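Local coordinates for protein allergen Bos d 2 (PDB 4WFV) that probably carries pheromones or other small odorants as a secreted lipocalin, and is a major allergen of cow dander, at residues E43-C48 with T67-R72; S52-L57 with C63-E68; E129-L134 with E143-L148. All blocks are in the same frame, centred on the assembly; numbering follows the deposited sequence. Where two conformers were deposited one is given.

Contact 1 (E43-C48 with T67-R72); sequences ECINDC and TEVAKR
I45, at the end of strand 38-45, opens the contact by reaching over to V69 with the tip of its side chain: CD1 lies 4.5 Å from V69 CG1, a loose apolar touch. With chi1 at -61° and chi2 at 170° the isoleucine stretches CD1 forward across strand 50-59, which runs between the two segments, so the pair bridges second neighbours in the sheet. N46 follows on the turn and meets the other segment through a water. Its ND2 donates to the water at 3.1 Å, and K71 NZ donates weakly to the same water at 3.4 Å; the lysine also makes a long, weak ion pair with E49. D47 contributes mainly its backbone, with its O 4.3 Å from R72 NH1 and its carboxylate leading away. C48 closes the segment, tied back to C44 by the disulfide (SG to SG 2.0 Å), which staples the turn into a small ring. C48 O lies over the centre of one face of the R72 guanidinium, 3.4 Å from R72 CZ. C48 O is also 3.4 Å from R72 NH2, but the angle is too poor for a hydrogen bond; this oxygen is hydrogen-bonded to Y78 OH instead. The R72 chain bends at chi3 (-64°), and its group is held by a salt bridge from NH1 to E49 and a hydrogen bond from NE to the G75 carbonyl. The chemistry is therefore that of a contact near the surface of the barrel: a carbonyl oxygen lying over a guanidinium face, one bridging water and a thin apolar touch, beside a turn that its own disulfide probably helps to hold in shape.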
ATOM      1  N   GLU A  43     -11.522   1.675   4.650  1.00 13.39           N
ATOM      2  CA  GLU A  43     -12.868   2.208   4.513  1.00 13.63           C
ATOM      3  C   GLU A  43     -12.808   3.649   4.013  1.00 15.82           C
ATOM      4  O   GLU A  43     -11.843   4.368   4.271  1.00 15.26           O
ATOM      5  CB  GLU A  43     -13.619   2.121   5.841  1.00 17.85           C
ATOM      6  CG  GLU A  43     -13.839   0.695   6.331  1.00 19.17           C
ATOM      7  CD  GLU A  43     -14.743  -0.123   5.413  1.00 23.60           C
ATOM      8  OE1 GLU A  43     -15.526   0.468   4.636  1.00 23.93           O
ATOM      9  OE2 GLU A  43     -14.666  -1.367   5.463  1.00 27.53           O
ATOM     10  N   CYS A  44     -13.833   4.062   3.279  1.00 18.09           N
ATOM     11  CA  CYS A  44     -13.932   5.441   2.826  1.00 18.14           C
ATOM     12  C   CYS A  44     -14.733   6.249   3.836  1.00 17.87           C
ATOM     13  O   CYS A  44     -15.686   5.748   4.430  1.00 20.52           O
ATOM     14  CB  CYS A  44     -14.587   5.529   1.441  1.00 19.59           C
ATOM     15  SG  CYS A  44     -13.499   5.174   0.015  1.00 29.55           S
ATOM     16  N   ILE A  45     -14.323   7.495   4.035  1.00 15.72           N
ATOM     17  CA  ILE A  45     -15.043   8.427   4.895  1.00 17.27           C
ATOM     18  C   ILE A  45     -15.513   9.593   4.034  1.00 18.10           C
ATOM     19  O   ILE A  45     -14.765  10.093   3.205  1.00 16.10           O
ATOM     20  CB  ILE A  45     -14.143   8.940   6.027  1.00 20.56           C
ATOM     21  CG1 ILE A  45     -13.682   7.772   6.897  1.00 22.31           C
ATOM     22  CG2 ILE A  45     -14.865   9.994   6.860  1.00 22.65           C
ATOM     23  CD1 ILE A  45     -12.595   8.133   7.887  1.00 25.29           C
ATOM     24  N   ASN A  46     -16.761  10.012   4.216  1.00 16.89           N
ATOM     25  CA  ASN A  46     -17.310  11.110   3.422  1.00 20.14           C
ATOM     26  C   ASN A  46     -17.064  10.912   1.926  1.00 16.85           C
ATOM     27  O   ASN A  46     -16.500  11.775   1.251  1.00 16.33           O
ATOM     28  CB  ASN A  46     -16.740  12.452   3.886  1.00 20.97           C
ATOM     29  CG  ASN A  46     -17.126  12.782   5.310  1.00 26.73           C
ATOM     30  OD1 ASN A  46     -18.246  12.504   5.741  1.00 32.00           O
ATOM     31  ND2 ASN A  46     -16.198  13.374   6.055  1.00 33.80           N
ATOM     32  N   ASP A  47     -17.488   9.756   1.426  1.00 16.38           N
ATOM     33  CA  ASP A  47     -17.376   9.434   0.004  1.00 20.65           C
ATOM     34  C   ASP A  47     -15.933   9.536  -0.487  1.00 22.75           C
ATOM     35  O   ASP A  47     -15.663  10.076  -1.560  1.00 22.78           O
ATOM     36  CB  ASP A  47     -18.309  10.315  -0.837  1.00 21.22           C
ATOM     37  CG  ASP A  47     -19.776   9.940  -0.668  1.00 22.48           C
ATOM     38  OD1 ASP A  47     -20.063   8.943   0.027  1.00 22.86           O
ATOM     39  OD2 ASP A  47     -20.639  10.642  -1.239  1.00 26.07           O
ATOM     40  N   CYS A  48     -15.027   9.005   0.326  1.00 16.01           N
ATOM     41  CA  CYS A  48     -13.600   8.896  -0.011  1.00 16.80           C
ATOM     42  C   CYS A  48     -12.837  10.221   0.054  1.00 17.43           C
ATOM     43  O   CYS A  48     -11.733  10.339  -0.478  1.00 18.21           O
ATOM     44  CB  CYS A  48     -13.390   8.194  -1.361  1.00 20.14           C
ATOM     45  SG  CYS A  48     -14.066   6.494  -1.442  1.00 25.53           S
ATOM     46  N   THR A  67      -4.540   1.929  13.096  1.00 16.85           N
ATOM     47  CA  THR A  67      -5.435   2.540  12.133  1.00 15.97           C
ATOM     48  C   THR A  67      -4.961   3.960  11.866  1.00 18.08           C
ATOM     49  O   THR A  67      -4.767   4.743  12.798  1.00 21.28           O
ATOM     50  CB  THR A  67      -6.886   2.564  12.635  1.00 16.42           C
ATOM     51  OG1 THR A  67      -7.360   1.219  12.786  1.00 18.57           O
ATOM     52  CG2 THR A  67      -7.783   3.308  11.646  1.00 18.83           C
ATOM     53  N   GLU A  68      -4.757   4.277  10.593  1.00 16.56           N
ATOM     54  CA  GLU A  68      -4.355   5.619  10.180  1.00 16.18           C
ATOM     55  C   GLU A  68      -5.399   6.234   9.254  1.00 15.19           C
ATOM     56  O   GLU A  68      -6.022   5.537   8.456  1.00 16.84           O
ATOM     57  CB  GLU A  68      -2.997   5.581   9.467  1.00 15.81           C
ATOM     58  CG  GLU A  68      -1.838   5.099  10.326  1.00 18.88           C
ATOM     59  CD  GLU A  68      -1.315   6.178  11.254  1.00 24.96           C
ATOM     60  OE1 GLU A  68      -1.682   7.353  11.052  1.00 26.30           O
ATOM     61  OE2 GLU A  68      -0.551   5.848  12.186  1.00 28.74           O
ATOM     62  N   VAL A  69      -5.592   7.545   9.347  1.00 15.19           N
ATOM     63  CA  VAL A  69      -6.524   8.222   8.464  1.00 14.30           C
ATOM     64  C   VAL A  69      -5.756   9.090   7.481  1.00 14.92           C
ATOM     65  O   VAL A  69      -4.889   9.875   7.873  1.00 20.49           O
ATOM     66  CB  VAL A  69      -7.533   9.082   9.256  1.00 21.97           C
ATOM     67  CG1 VAL A  69      -8.459   9.827   8.307  1.00 20.93           C
ATOM     68  CG2 VAL A  69      -8.332   8.205  10.205  1.00 24.67           C
ATOM     69  N   ALA A  70      -6.057   8.924   6.199  1.00 14.95           N
ATOM     70  CA  ALA A  70      -5.432   9.713   5.145  1.00 14.78           C
ATOM     71  C   ALA A  70      -6.452  10.687   4.561  1.00 13.49           C
ATOM     72  O   ALA A  70      -7.592  10.317   4.310  1.00 14.95           O
ATOM     73  CB  ALA A  70      -4.897   8.797   4.056  1.00 14.49           C
ATOM     74  N   LYS A  71      -6.034  11.926   4.335  1.00 13.39           N
ATOM     75  CA  LYS A  71      -6.924  12.966   3.816  1.00 13.76           C
ATOM     76  C   LYS A  71      -6.682  13.236   2.338  1.00 13.70           C
ATOM     77  O   LYS A  71      -5.541  13.368   1.915  1.00 12.54           O
ATOM     78  CB  LYS A  71      -6.705  14.256   4.604  1.00 16.37           C
ATOM     79  CG  LYS A  71      -7.501  15.447   4.085  1.00 24.50           C
ATOM     80  CD  LYS A  71      -8.992  15.257   4.266  1.00 31.31           C
ATOM     81  CE  LYS A  71      -9.757  16.449   3.710  1.00 38.01           C
ATOM     82  NZ  LYS A  71     -11.232  16.278   3.828  1.00 40.82           N
ATOM     83  N   ARG A  72      -7.752  13.338   1.548  1.00 14.00           N
ATOM     84  CA  ARG A  72      -7.611  13.595   0.119  1.00 13.42           C
ATOM     85  C   ARG A  72      -6.968  14.955  -0.148  1.00 17.81           C
ATOM     86  O   ARG A  72      -7.386  15.977   0.408  1.00 21.73           O
ATOM     87  CB  ARG A  72      -8.969  13.528  -0.587  1.00 17.74           C
ATOM     88  CG  ARG A  72      -9.061  14.473  -1.779  1.00 24.21           C
ATOM     89  CD  ARG A  72     -10.388  14.324  -2.497  1.00 23.31           C
ATOM     90  NE  ARG A  72     -10.516  12.995  -3.076  1.00 23.78           N
ATOM     91  CZ  ARG A  72     -11.673  12.365  -3.239  1.00 28.70           C
ATOM     92  NH1 ARG A  72     -12.803  12.945  -2.852  1.00 34.69           N
ATOM     93  NH2 ARG A  72     -11.698  11.154  -3.778  1.00 26.29           N
TER
HETATM   94  O   HOH W   1     -13.242  13.891   5.135  1.00 24.73           O

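Contact 2 (S52-L57 with C63-E68); sequences SITFYL and CLLLTE
I53 and E68 form one of three hydrogen-bonded pairs, alongside F55 with L66 and L57 with L64; each pair makes two backbone bonds, six in all, among them I53 N to E68 O at 2.8 Å. Two non-hydrogen-bonded pairs alternate with them, T54 with T67 and Y56 with L65; in the first the hydroxyls meet, T54 OG1 to T67 OG1 at 2.8 Å, with either able to donate. Each threonine has chi1 at -64°, which sets OG1 opposite the carbonyl carbon and turns the two hydroxyls to each other. S52 OG packs against T67 CG2 on the same face.

Further along that face the Y56 ring receives L65 CD1 over its centre, 3.8 Å from the centroid. L65 CD1 also meets T54 CG2 at 3.7 Å, while C63 SG, joined to C154 by a disulfide, stands obliquely to the ring at 5.4 Å from its centroid. On the other face the F55 ring lies across the neighbouring strand: L66 CB sits above it, offset toward the rim, and E68 CG meets its edge, in plane, 3.6 Å from F55 CE1. F82 packs edge-to-face with the same phenyl ring, and L66 CD1 touches L57 CD2 at 4.1 Å. The strands run antiparallel at 152°, twisted as neighbours in a barrel usually are. This is a beta hairpin of the lipocalin barrel, with buried I53, F55 and L57 all on one face and the Y56 and threonine side chains on the other.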
ATOM      1  N   SER A  52      -9.739   5.470   5.884  1.00 12.84           N
ATOM      2  CA  SER A  52      -9.319   4.879   7.141  1.00 12.97           C
ATOM      3  C   SER A  52      -8.641   3.560   6.804  1.00 12.29           C
ATOM      4  O   SER A  52      -9.239   2.707   6.157  1.00 14.03           O
ATOM      5  CB  SER A  52     -10.529   4.642   8.045  1.00 15.95           C
ATOM      6  OG  SER A  52     -10.133   4.082   9.279  1.00 19.45           O
ATOM      7  N   ILE A  53      -7.386   3.395   7.213  1.00 11.60           N
ATOM      8  CA  ILE A  53      -6.628   2.205   6.861  1.00 10.99           C
ATOM      9  C   ILE A  53      -6.175   1.499   8.131  1.00 10.96           C
ATOM     10  O   ILE A  53      -5.492   2.084   8.983  1.00 11.26           O
ATOM     11  CB  ILE A  53      -5.402   2.555   5.998  1.00  9.94           C
ATOM     12  CG1 ILE A  53      -5.833   3.352   4.766  1.00 14.76           C
ATOM     13  CG2 ILE A  53      -4.662   1.290   5.577  1.00 13.86           C
ATOM     14  CD1 ILE A  53      -4.667   3.905   3.966  1.00 19.02           C
ATOM     15  N   THR A  54      -6.565   0.236   8.254  1.00 10.33           N
ATOM     16  CA  THR A  54      -6.224  -0.580   9.408  1.00 11.79           C
ATOM     17  C   THR A  54      -5.244  -1.674   8.975  1.00  9.71           C
ATOM     18  O   THR A  54      -5.464  -2.370   7.971  1.00  9.73           O
ATOM     19  CB  THR A  54      -7.485  -1.181  10.039  1.00 12.09           C
ATOM     20  OG1 THR A  54      -8.299  -0.113  10.545  1.00 16.04           O
ATOM     21  CG2 THR A  54      -7.118  -2.120  11.175  1.00 13.86           C
ATOM     22  N   PHE A  55      -4.136  -1.788   9.700  1.00 10.25           N
ATOM     23  CA  PHE A  55      -3.042  -2.669   9.296  1.00  8.39           C
ATOM     24  C   PHE A  55      -2.207  -3.047  10.506  1.00  8.62           C
ATOM     25  O   PHE A  55      -2.280  -2.395  11.546  1.00 10.28           O
ATOM     26  CB  PHE A  55      -2.148  -1.957   8.262  1.00  9.35           C
ATOM     27  CG  PHE A  55      -1.491  -0.706   8.787  1.00  9.66           C
ATOM     28  CD1 PHE A  55      -2.167   0.503   8.783  1.00 10.87           C
ATOM     29  CD2 PHE A  55      -0.197  -0.747   9.297  1.00  8.21           C
ATOM     30  CE1 PHE A  55      -1.567   1.651   9.275  1.00 11.52           C
ATOM     31  CE2 PHE A  55       0.402   0.401   9.783  1.00  9.77           C
ATOM     32  CZ  PHE A  55      -0.284   1.594   9.768  1.00 12.32           C
ATOM     33  N   TYR A  56      -1.409  -4.097  10.353  1.00  8.06           N
ATOM     34  CA  TYR A  56      -0.405  -4.456  11.354  1.00  8.61           C
ATOM     35  C   TYR A  56       0.979  -3.942  10.997  1.00 11.35           C
ATOM     36  O   TYR A  56       1.376  -3.921   9.828  1.00  9.13           O
ATOM     37  CB  TYR A  56      -0.319  -5.973  11.550  1.00  9.49           C
ATOM     38  CG  TYR A  56      -1.450  -6.565  12.348  1.00  9.28           C
ATOM     39  CD1 TYR A  56      -1.450  -6.503  13.738  1.00  9.89           C
ATOM     40  CD2 TYR A  56      -2.522  -7.186  11.715  1.00 10.17           C
ATOM     41  CE1 TYR A  56      -2.474  -7.049  14.468  1.00 11.65           C
ATOM     42  CE2 TYR A  56      -3.553  -7.727  12.437  1.00  9.51           C
ATOM     43  CZ  TYR A  56      -3.522  -7.656  13.814  1.00  9.41           C
ATOM     44  OH  TYR A  56      -4.566  -8.201  14.523  1.00 13.84           O
ATOM     45  N   LEU A  57       1.705  -3.524  12.027  1.00 11.07           N
ATOM     46  CA  LEU A  57       3.123  -3.222  11.934  1.00 11.27           C
ATOM     47  C   LEU A  57       3.785  -4.164  12.927  1.00 14.00           C
ATOM     48  O   LEU A  57       3.284  -4.327  14.039  1.00 18.32           O
ATOM     49  CB  LEU A  57       3.365  -1.767  12.336  1.00 14.27           C
ATOM     50  CG  LEU A  57       4.790  -1.226  12.384  1.00 17.21           C
ATOM     51  CD1 LEU A  57       5.359  -1.066  10.976  1.00 16.26           C
ATOM     52  CD2 LEU A  57       4.793   0.105  13.125  1.00 17.45           C
ATOM     53  N   CYS A  63       3.173  -8.191  16.597  1.00 19.31           N
ATOM     54  CA  CYS A  63       2.219  -7.554  15.690  1.00 16.36           C
ATOM     55  C   CYS A  63       1.390  -6.476  16.388  1.00 16.66           C
ATOM     56  O   CYS A  63       0.677  -6.762  17.349  1.00 24.44           O
ATOM     57  CB  CYS A  63       1.279  -8.608  15.084  1.00 20.88           C
ATOM     58  SG  CYS A  63       2.065  -9.804  13.967  1.00 22.03           S
ATOM     59  N   LEU A  64       1.473  -5.242  15.899  1.00 13.03           N
ATOM     60  CA  LEU A  64       0.711  -4.133  16.459  0.63 14.44           C
ATOM     61  C   LEU A  64      -0.358  -3.648  15.479  1.00 14.14           C
ATOM     62  O   LEU A  64      -0.044  -3.233  14.355  1.00 13.64           O
ATOM     63  CB  LEU A  64       1.646  -2.977  16.830  0.63 16.63           C
ATOM     64  CG  LEU A  64       2.758  -3.310  17.828  0.63 17.16           C
ATOM     65  CD1 LEU A  64       3.742  -2.161  17.934  0.63 24.01           C
ATOM     66  CD2 LEU A  64       2.171  -3.648  19.191  0.63 18.87           C
ATOM     67  N   LEU A  65      -1.619  -3.703  15.905  1.00 13.32           N
ATOM     68  CA  LEU A  65      -2.742  -3.253  15.089  1.00 11.05           C
ATOM     69  C   LEU A  65      -2.897  -1.732  15.135  1.00 15.67           C
ATOM     70  O   LEU A  65      -3.101  -1.139  16.199  1.00 16.77           O
ATOM     71  CB  LEU A  65      -4.050  -3.930  15.519  1.00 12.30           C
ATOM     72  CG  LEU A  65      -5.263  -3.728  14.603  1.00 13.51           C
ATOM     73  CD1 LEU A  65      -4.994  -4.306  13.228  1.00 14.44           C
ATOM     74  CD2 LEU A  65      -6.547  -4.329  15.195  1.00 19.22           C
ATOM     75  N   LEU A  66      -2.805  -1.107  13.968  1.00 12.79           N
ATOM     76  CA  LEU A  66      -2.893   0.344  13.870  1.00 12.64           C
ATOM     77  C   LEU A  66      -3.980   0.745  12.885  1.00 13.41           C
ATOM     78  O   LEU A  66      -4.303  -0.001  11.957  1.00 12.55           O
ATOM     79  CB  LEU A  66      -1.554   0.926  13.412  1.00 15.24           C
ATOM     80  CG  LEU A  66      -0.338   0.682  14.308  1.00 16.47           C
ATOM     81  CD1 LEU A  66       0.920   1.219  13.647  1.00 18.22           C
ATOM     82  CD2 LEU A  66      -0.541   1.319  15.685  1.00 18.38           C
ATOM     83  N   THR A  67      -4.540   1.929  13.096  1.00 16.85           N
ATOM     84  CA  THR A  67      -5.435   2.540  12.133  1.00 15.97           C
ATOM     85  C   THR A  67      -4.961   3.960  11.866  1.00 18.08           C
ATOM     86  O   THR A  67      -4.767   4.743  12.798  1.00 21.28           O
ATOM     87  CB  THR A  67      -6.886   2.564  12.635  1.00 16.42           C
ATOM     88  OG1 THR A  67      -7.360   1.219  12.786  1.00 18.57           O
ATOM     89  CG2 THR A  67      -7.783   3.308  11.646  1.00 18.83           C
ATOM     90  N   GLU A  68      -4.757   4.277  10.593  1.00 16.56           N
ATOM     91  CA  GLU A  68      -4.355   5.619  10.180  1.00 16.18           C
ATOM     92  C   GLU A  68      -5.399   6.234   9.254  1.00 15.19           C
ATOM     93  O   GLU A  68      -6.022   5.537   8.456  1.00 16.84           O
ATOM     94  CB  GLU A  68      -2.997   5.581   9.467  1.00 15.81           C
ATOM     95  CG  GLU A  68      -1.838   5.099  10.326  1.00 18.88           C
ATOM     96  CD  GLU A  68      -1.315   6.178  11.254  1.00 24.96           C
ATOM     97  OE1 GLU A  68      -1.682   7.353  11.052  1.00 26.30           O
ATOM     98  OE2 GLU A  68      -0.551   5.848  12.186  1.00 28.74           O
TER

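Contact 3 (E129-L134 with E143-L148); sequences EKYQQL and ENIENL
I145 turns its CG1 branch opposite its own carbonyl carbon (chi1 -72°) and extends it (chi2 172°), which carries CD1 out to the helix as the single atom that does the touching. From the helix, Y131 and Q132 come to meet it, and they do so differently. Y131 places CG opposite its backbone N (chi1 179°), sending the ring off the helix toward the strand side. The methyl comes to the ring obliquely, neither squarely over it nor at its rim, with Y131 CE2 4.1 Å from I145 CD1. The two side chains run past one another head to tail, the ring beside the aliphatic branch, and the tyrosine hydroxyl reaches past it to a hydrogen bond with T114 OG1.

Q132 leaves the helix alongside the contact, extends beyond CG and crosses the isoleucine at about a right angle. Its NE2 approaches I145 CD1 to 3.4 Å and its CG to 3.8 Å, so one methyl meets both the aliphatic stem and the amide end of the glutamine. Toward I145 the amide makes a van der Waals contact; the backbone O of Q132 accepts a hydrogen bond from the side-chain ND2 of N142.

The surroundings place this small joint in the fold. Y131 is buried, packing also on A22, F123, M97 and V99, while I145 touches Y20 of strand 17-23. Next along the chain, E146 is paired with A21 of that same strand by a backbone hydrogen bond. A single helix after the eighth barrel strand, laid against the outside of the barrel and followed by a short extra strand beside the first, is characteristic of the lipocalin fold, and this contact joins those two elements.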
ATOM      1  N   GLU A 129       1.751  -8.841 -13.756  1.00  7.14           N
ATOM      2  CA  GLU A 129       2.210  -8.062 -14.908  1.00  8.61           C
ATOM      3  C   GLU A 129       1.743  -6.614 -14.780  1.00  6.56           C
ATOM      4  O   GLU A 129       2.530  -5.683 -14.985  1.00  8.17           O
ATOM      5  CB  GLU A 129       1.703  -8.693 -16.212  1.00  8.74           C
ATOM      6  CG  GLU A 129       2.351  -8.134 -17.487  1.00 10.95           C
ATOM      7  CD  GLU A 129       1.704  -6.872 -18.027  1.00 12.88           C
ATOM      8  OE1 GLU A 129       0.577  -6.513 -17.641  1.00 13.23           O
ATOM      9  OE2 GLU A 129       2.347  -6.225 -18.887  1.00 25.99           O
ATOM     10  N   LYS A 130       0.474  -6.412 -14.438  1.00  7.57           N
ATOM     11  CA  LYS A 130      -0.053  -5.061 -14.237  1.00  8.61           C
ATOM     12  C   LYS A 130       0.691  -4.340 -13.114  1.00  6.42           C
ATOM     13  O   LYS A 130       1.069  -3.168 -13.262  1.00  8.11           O
ATOM     14  CB  LYS A 130      -1.549  -5.112 -13.925  1.00  9.69           C
ATOM     15  CG  LYS A 130      -2.427  -5.446 -15.118  1.00 18.50           C
ATOM     16  CD  LYS A 130      -3.874  -5.664 -14.690  1.00 20.73           C
ATOM     17  CE  LYS A 130      -4.744  -6.056 -15.879  1.00 27.05           C
ATOM     18  NZ  LYS A 130      -6.034  -6.663 -15.461  1.00 32.31           N
ATOM     19  N   TYR A 131       0.890  -5.028 -11.989  1.00  6.89           N
ATOM     20  CA  TYR A 131       1.611  -4.435 -10.867  1.00  6.74           C
ATOM     21  C   TYR A 131       3.023  -3.984 -11.271  1.00  7.47           C
ATOM     22  O   TYR A 131       3.438  -2.872 -10.968  1.00  6.62           O
ATOM     23  CB  TYR A 131       1.658  -5.434  -9.704  1.00  7.45           C
ATOM     24  CG  TYR A 131       2.401  -4.931  -8.500  1.00  5.30           C
ATOM     25  CD1 TYR A 131       1.988  -3.789  -7.827  1.00  7.03           C
ATOM     26  CD2 TYR A 131       3.521  -5.600  -8.038  1.00  6.08           C
ATOM     27  CE1 TYR A 131       2.680  -3.325  -6.720  1.00  7.11           C
ATOM     28  CE2 TYR A 131       4.217  -5.144  -6.941  1.00  6.92           C
ATOM     29  CZ  TYR A 131       3.801  -4.005  -6.293  1.00  6.05           C
ATOM     30  OH  TYR A 131       4.501  -3.557  -5.188  1.00  7.89           O
ATOM     31  N   GLN A 132       3.748  -4.857 -11.958  1.00  7.23           N
ATOM     32  CA  GLN A 132       5.113  -4.541 -12.371  1.00  7.26           C
ATOM     33  C   GLN A 132       5.176  -3.414 -13.399  1.00  8.95           C
ATOM     34  O   GLN A 132       6.080  -2.591 -13.346  1.00  8.82           O
ATOM     35  CB  GLN A 132       5.833  -5.802 -12.851  1.00  8.72           C
ATOM     36  CG  GLN A 132       6.048  -6.797 -11.708  1.00 11.23           C
ATOM     37  CD  GLN A 132       7.013  -7.912 -12.028  1.00 15.62           C
ATOM     38  OE1 GLN A 132       7.461  -8.065 -13.161  1.00 25.14           O
ATOM     39  NE2 GLN A 132       7.328  -8.716 -11.019  1.00 22.50           N
ATOM     40  N   GLN A 133       4.192  -3.342 -14.290  1.00  8.30           N
ATOM     41  CA  GLN A 133       4.128  -2.236 -15.234  1.00  9.25           C
ATOM     42  C   GLN A 133       3.860  -0.911 -14.514  1.00  9.43           C
ATOM     43  O   GLN A 133       4.476   0.119 -14.822  1.00 10.11           O
ATOM     44  CB  GLN A 133       3.058  -2.503 -16.293  1.00 10.81           C
ATOM     45  CG  GLN A 133       2.968  -1.410 -17.346  1.00 19.47           C
ATOM     46  CD  GLN A 133       4.232  -1.297 -18.174  1.00 24.26           C
ATOM     47  OE1 GLN A 133       4.909  -2.294 -18.441  1.00 25.94           O
ATOM     48  NE2 GLN A 133       4.565  -0.077 -18.580  1.00 32.87           N
ATOM     49  N   LEU A 134       2.950  -0.931 -13.544  1.00  8.77           N
ATOM     50  CA  LEU A 134       2.667   0.275 -12.766  1.00  8.46           C
ATOM     51  C   LEU A 134       3.906   0.738 -11.999  1.00  9.16           C
ATOM     52  O   LEU A 134       4.181   1.939 -11.897  1.00 10.02           O
ATOM     53  CB  LEU A 134       1.506   0.040 -11.800  1.00  9.60           C
ATOM     54  CG  LEU A 134       0.136  -0.168 -12.445  1.00  9.61           C
ATOM     55  CD1 LEU A 134      -0.807  -0.840 -11.453  1.00 10.89           C
ATOM     56  CD2 LEU A 134      -0.441   1.138 -12.963  1.00 13.41           C
ATOM     57  N   GLU A 143      13.059  -5.101  -9.139  1.00 11.85           N
ATOM     58  CA  GLU A 143      14.087  -5.880  -8.471  0.63 11.22           C
ATOM     59  C   GLU A 143      13.921  -5.831  -6.955  1.00 11.16           C
ATOM     60  O   GLU A 143      14.417  -6.691  -6.237  1.00 12.51           O
ATOM     61  CB  GLU A 143      15.474  -5.360  -8.868  0.63 13.61           C
ATOM     62  CG  GLU A 143      15.833  -5.585 -10.339  0.63 16.23           C
ATOM     63  CD  GLU A 143      15.312  -4.500 -11.286  0.63 20.07           C
ATOM     64  OE1 GLU A 143      14.572  -3.587 -10.855  0.63 12.66           O
ATOM     65  OE2 GLU A 143      15.664  -4.565 -12.483  0.63 27.60           O
ATOM     66  N   ASN A 144      13.232  -4.797  -6.476  1.00  9.04           N
ATOM     67  CA  ASN A 144      13.031  -4.627  -5.039  1.00  9.47           C
ATOM     68  C   ASN A 144      11.660  -5.078  -4.535  1.00  8.13           C
ATOM     69  O   ASN A 144      11.265  -4.743  -3.420  1.00 10.16           O
ATOM     70  CB  ASN A 144      13.295  -3.180  -4.617  1.00  8.95           C
ATOM     71  CG  ASN A 144      14.777  -2.835  -4.612  1.00 11.84           C
ATOM     72  OD1 ASN A 144      15.630  -3.713  -4.765  1.00 13.85           O
ATOM     73  ND2 ASN A 144      15.089  -1.556  -4.429  1.00 10.63           N
ATOM     74  N   ILE A 145      10.945  -5.860  -5.333  1.00  8.26           N
ATOM     75  CA  ILE A 145       9.668  -6.385  -4.870  1.00  9.35           C
ATOM     76  C   ILE A 145       9.890  -7.351  -3.705  1.00  9.99           C
ATOM     77  O   ILE A 145      10.811  -8.179  -3.731  1.00 12.28           O
ATOM     78  CB  ILE A 145       8.899  -7.114  -5.989  1.00  9.63           C
ATOM     79  CG1 ILE A 145       8.362  -6.121  -7.014  1.00 11.54           C
ATOM     80  CG2 ILE A 145       7.744  -7.920  -5.393  1.00 11.27           C
ATOM     81  CD1 ILE A 145       7.754  -6.781  -8.259  1.00 12.50           C
ATOM     82  N   GLU A 146       9.050  -7.212  -2.679  1.00  9.62           N
ATOM     83  CA  GLU A 146       9.011  -8.103  -1.517  1.00  9.85           C
ATOM     84  C   GLU A 146       7.642  -8.768  -1.517  1.00  9.60           C
ATOM     85  O   GLU A 146       6.633  -8.100  -1.746  1.00  9.53           O
ATOM     86  CB  GLU A 146       9.171  -7.292  -0.213  1.00 10.79           C
ATOM     87  CG  GLU A 146      10.542  -6.638  -0.001  1.00 11.45           C
ATOM     88  CD  GLU A 146      11.550  -7.586   0.628  1.00 14.64           C
ATOM     89  OE1 GLU A 146      11.207  -8.262   1.619  1.00 13.36           O
ATOM     90  OE2 GLU A 146      12.701  -7.653   0.140  1.00 17.36           O
ATOM     91  N   ASN A 147       7.593 -10.078  -1.281  1.00 10.03           N
ATOM     92  CA  ASN A 147       6.309 -10.731  -1.060  1.00  9.11           C
ATOM     93  C   ASN A 147       5.984 -10.653   0.423  1.00  9.93           C
ATOM     94  O   ASN A 147       6.622 -11.305   1.247  1.00 12.69           O
ATOM     95  CB  ASN A 147       6.303 -12.182  -1.542  1.00 11.12           C
ATOM     96  CG  ASN A 147       4.947 -12.847  -1.356  1.00 12.93           C
ATOM     97  OD1 ASN A 147       4.344 -12.767  -0.286  1.00 12.00           O
ATOM     98  ND2 ASN A 147       4.449 -13.493  -2.410  1.00 15.10           N
ATOM     99  N   LEU A 148       5.035  -9.799   0.760  1.00  6.74           N
ATOM    100  CA  LEU A 148       4.673  -9.567   2.147  1.00  7.04           C
ATOM    101  C   LEU A 148       3.736 -10.619   2.727  1.00  7.71           C
ATOM    102  O   LEU A 148       3.823 -10.923   3.912  1.00  7.42           O
ATOM    103  CB  LEU A 148       4.032  -8.186   2.306  1.00  8.04           C
ATOM    104  CG  LEU A 148       5.004  -7.054   2.658  1.00  7.81           C
ATOM    105  CD1 LEU A 148       6.122  -6.938   1.619  1.00  8.23           C
ATOM    106  CD2 LEU A 148       4.250  -5.731   2.772  1.00  9.72           C
TER

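Contacts 1 and 2 are neighbours: their centres lie 14 Å apart, they share T67 and E68 on strand 62-74, and they touch where E43 O lies 2.9 Å from S52 N, a probable hydrogen bond. Together they span three consecutive strands, 38-45, 50-59 and 62-74. Contact 3 comes later in the chain, after both have closed, and lies across the chain's centre from them, its centre 25 Å from that of contact 1 and 22 Å from that of contact 2. All three reach the same antiparallel sheet, so one end of its strand order and the helix-and-strand addition at the other belong to a single lipocalin barrel.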